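Local atomic coordinates of cell division control protein (Pyrococcus abyssi, PDB entry 6RPP), a protein that is an intein of an MCM helicase precursor, which probably excises itself by protein splicing through its HINT-type domain. Residues Asp114-Glu117 against Gly118-Ile121. The protein carries 2 engineered substitutions. Sequence-based numbering, arbitrary orientation.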
ATOM      1  N   ASP A 114      13.736   6.405   3.804  1.00 26.83           N
ATOM      2  CA  ASP A 114      14.054   7.698   4.421  1.00 29.16           C
ATOM      3  C   ASP A 114      13.356   7.881   5.772  1.00 27.21           C
ATOM      4  O   ASP A 114      13.612   8.885   6.453  1.00 31.99           O
ATOM      5  CB  ASP A 114      13.629   8.845   3.484  1.00 29.59           C
ATOM      6  CG  ASP A 114      14.346   8.814   2.132  1.00 32.93           C
ATOM      7  OD1 ASP A 114      15.319   8.051   1.989  1.00 43.99           O
ATOM      8  OD2 ASP A 114      13.929   9.550   1.207  1.00 39.80           O
ATOM      9  N   LEU A 115      12.500   6.932   6.171  1.00 24.94           N
ATOM     10  CA  LEU A 115      11.823   7.010   7.468  1.00 22.96           C
ATOM     11  C   LEU A 115      12.793   6.852   8.619  1.00 29.72           C
ATOM     12  O   LEU A 115      13.771   6.091   8.548  1.00 30.86           O
ATOM     13  CB  LEU A 115      10.788   5.910   7.623  1.00 24.14           C
ATOM     14  CG  LEU A 115       9.514   5.945   6.799  1.00 21.03           C
ATOM     15  CD1 LEU A 115       8.787   4.631   7.077  1.00 20.64           C
ATOM     16  CD2 LEU A 115       8.644   7.056   7.251  1.00 24.23           C
ATOM     17  N   GLU A 116      12.523   7.592   9.672  1.00 26.67           N
ATOM     18  CA  GLU A 116      13.305   7.494  10.887  0.51 23.46           C
ATOM     19  C   GLU A 116      12.382   7.064  12.014  1.00 24.97           C
ATOM     20  O   GLU A 116      11.183   7.349  11.994  1.00 26.73           O
ATOM     21  CB  GLU A 116      13.981   8.825  11.236  0.51 29.96           C
ATOM     22  CG  GLU A 116      14.810   9.421  10.090  0.51 35.15           C
ATOM     23  CD  GLU A 116      16.219   8.841   9.986  0.51 41.65           C
ATOM     24  OE1 GLU A 116      16.895   8.686  11.030  0.51 45.65           O
ATOM     25  OE2 GLU A 116      16.656   8.559   8.844  0.51 39.92           O
ATOM     26  N   GLU A 117      12.956   6.390  13.007  1.00 24.88           N
ATOM     27  CA  GLU A 117      12.174   6.094  14.194  1.00 23.37           C
ATOM     28  C   GLU A 117      11.613   7.367  14.798  1.00 28.68           C
ATOM     29  O   GLU A 117      12.333   8.367  14.956  1.00 30.53           O
ATOM     30  CB  GLU A 117      13.028   5.339  15.210  1.00 26.52           C
ATOM     31  CG  GLU A 117      13.561   4.062  14.588  1.00 31.17           C
ATOM     32  CD  GLU A 117      14.415   3.226  15.529  1.00 37.18           C
ATOM     33  OE1 GLU A 117      14.541   3.592  16.729  1.00 35.22           O
ATOM     34  OE2 GLU A 117      14.944   2.195  15.040  1.00 35.76           O
ATOM     35  N   GLY A 118      10.317   7.321  15.140  1.00 27.04           N
ATOM     36  CA  GLY A 118       9.593   8.468  15.663  1.00 26.50           C
ATOM     37  C   GLY A 118       8.749   9.197  14.633  1.00 29.93           C
ATOM     38  O   GLY A 118       7.843   9.953  15.018  1.00 28.61           O
ATOM     39  N   ASN A 119       9.044   9.024  13.341  1.00 28.08           N
ATOM     40  CA  ASN A 119       8.211   9.630  12.306  1.00 23.86           C
ATOM     41  C   ASN A 119       6.797   9.082  12.454  1.00 25.83           C
ATOM     42  O   ASN A 119       6.593   7.861  12.522  1.00 26.57           O
ATOM     43  CB  ASN A 119       8.723   9.307  10.897  1.00 22.64           C
ATOM     44  CG  ASN A 119      10.032  10.010  10.507  1.00 23.52           C
ATOM     45  OD1 ASN A 119      10.592   9.602   9.475  1.00 27.48           O
ATOM     46  ND2 ASN A 119      10.496  11.029  11.240  1.00 29.86           N
ATOM     47  N   LYS A 120       5.808   9.964  12.507  1.00 24.76           N
ATOM     48  CA  LYS A 120       4.413   9.507  12.647  1.00 22.02           C
ATOM     49  C   LYS A 120       3.745   9.253  11.288  1.00 22.89           C
ATOM     50  O   LYS A 120       3.670  10.147  10.439  1.00 24.63           O
ATOM     51  CB  LYS A 120       3.639  10.567  13.445  1.00 24.81           C
ATOM     52  CG  LYS A 120       4.102  10.641  14.885  1.00 32.13           C
ATOM     53  CD  LYS A 120       3.274  11.672  15.659  1.00 37.79           C
ATOM     54  CE  LYS A 120       3.553  11.566  17.136  1.00 44.29           C
ATOM     55  NZ  LYS A 120       2.714  12.520  17.935  1.00 51.37           N
ATOM     56  N   ILE A 121       3.190   8.043  11.106  1.00 20.30           N
ATOM     57  CA  ILE A 121       2.541   7.676   9.853  1.00 20.12           C
ATOM     58  C   ILE A 121       1.068   7.424  10.139  1.00 17.72           C
ATOM     59  O   ILE A 121       0.653   7.210  11.277  1.00 19.41           O
ATOM     60  CB  ILE A 121       3.171   6.445   9.137  1.00 16.97           C
ATOM     61  CG1 ILE A 121       3.124   5.190  10.004  1.00 17.32           C
ATOM     62  CG2 ILE A 121       4.644   6.799   8.753  1.00 23.32           C
ATOM     63  CD1 ILE A 121       3.342   3.912   9.211  1.00 18.77           C
TER
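Gly118 meets Glu116 and Glu117 at the corner of a type II beta turn that runs from Glu116 to Asn119. Its positive phi is the glycine conformation of the third turn position: a beta carbon here would collide with the carbonyl oxygen of Glu117. Glu117 occupies the second position, and its side chain starts out away from Gly118-Ile121, though its CB stays 3.4 Å from Gly118 N.

Asn119 closes the turn twice. Its backbone N donates to Glu116 O at 3.0 Å, the 4-to-1 bond of the turn, and its side chain reaches back to the same residue, where OD1 accepts from Glu116 N at 2.8 Å. That second bond is nearly straight at the hydrogen (170°), yet the N-H arrives from above the amide plane, 61° out of it. With CG beside the backbone N (chi1 -71°), the carboxamide swings back alongside the Glu116 backbone, which brings OD1 to 3.5 Å from Leu115 CA. Arg110 NH1 donates to the same oxygen, which thus accepts two hydrogen bonds. The turn belongs to the intein splicing domain, in the connection between strands 106-111 and 120-125, and it delivers the chain into the latter; just ahead of that strand Gly118 and Asn119 bond through their backbones to Val134. Replacing Asn119 by alanine removes the carboxamide and would probably leave Glu116 N and Arg110 without their shared acceptor, making the approach to the turn more mobile, though the turn's own backbone bond could remain.

Within the strand, Ile121 returns to the buried side. Its CG2 branch faces Leu115 CD2 at 4.3 Å, a loose apolar contact, and both side chains also pack on Phe99 of strand 98-103.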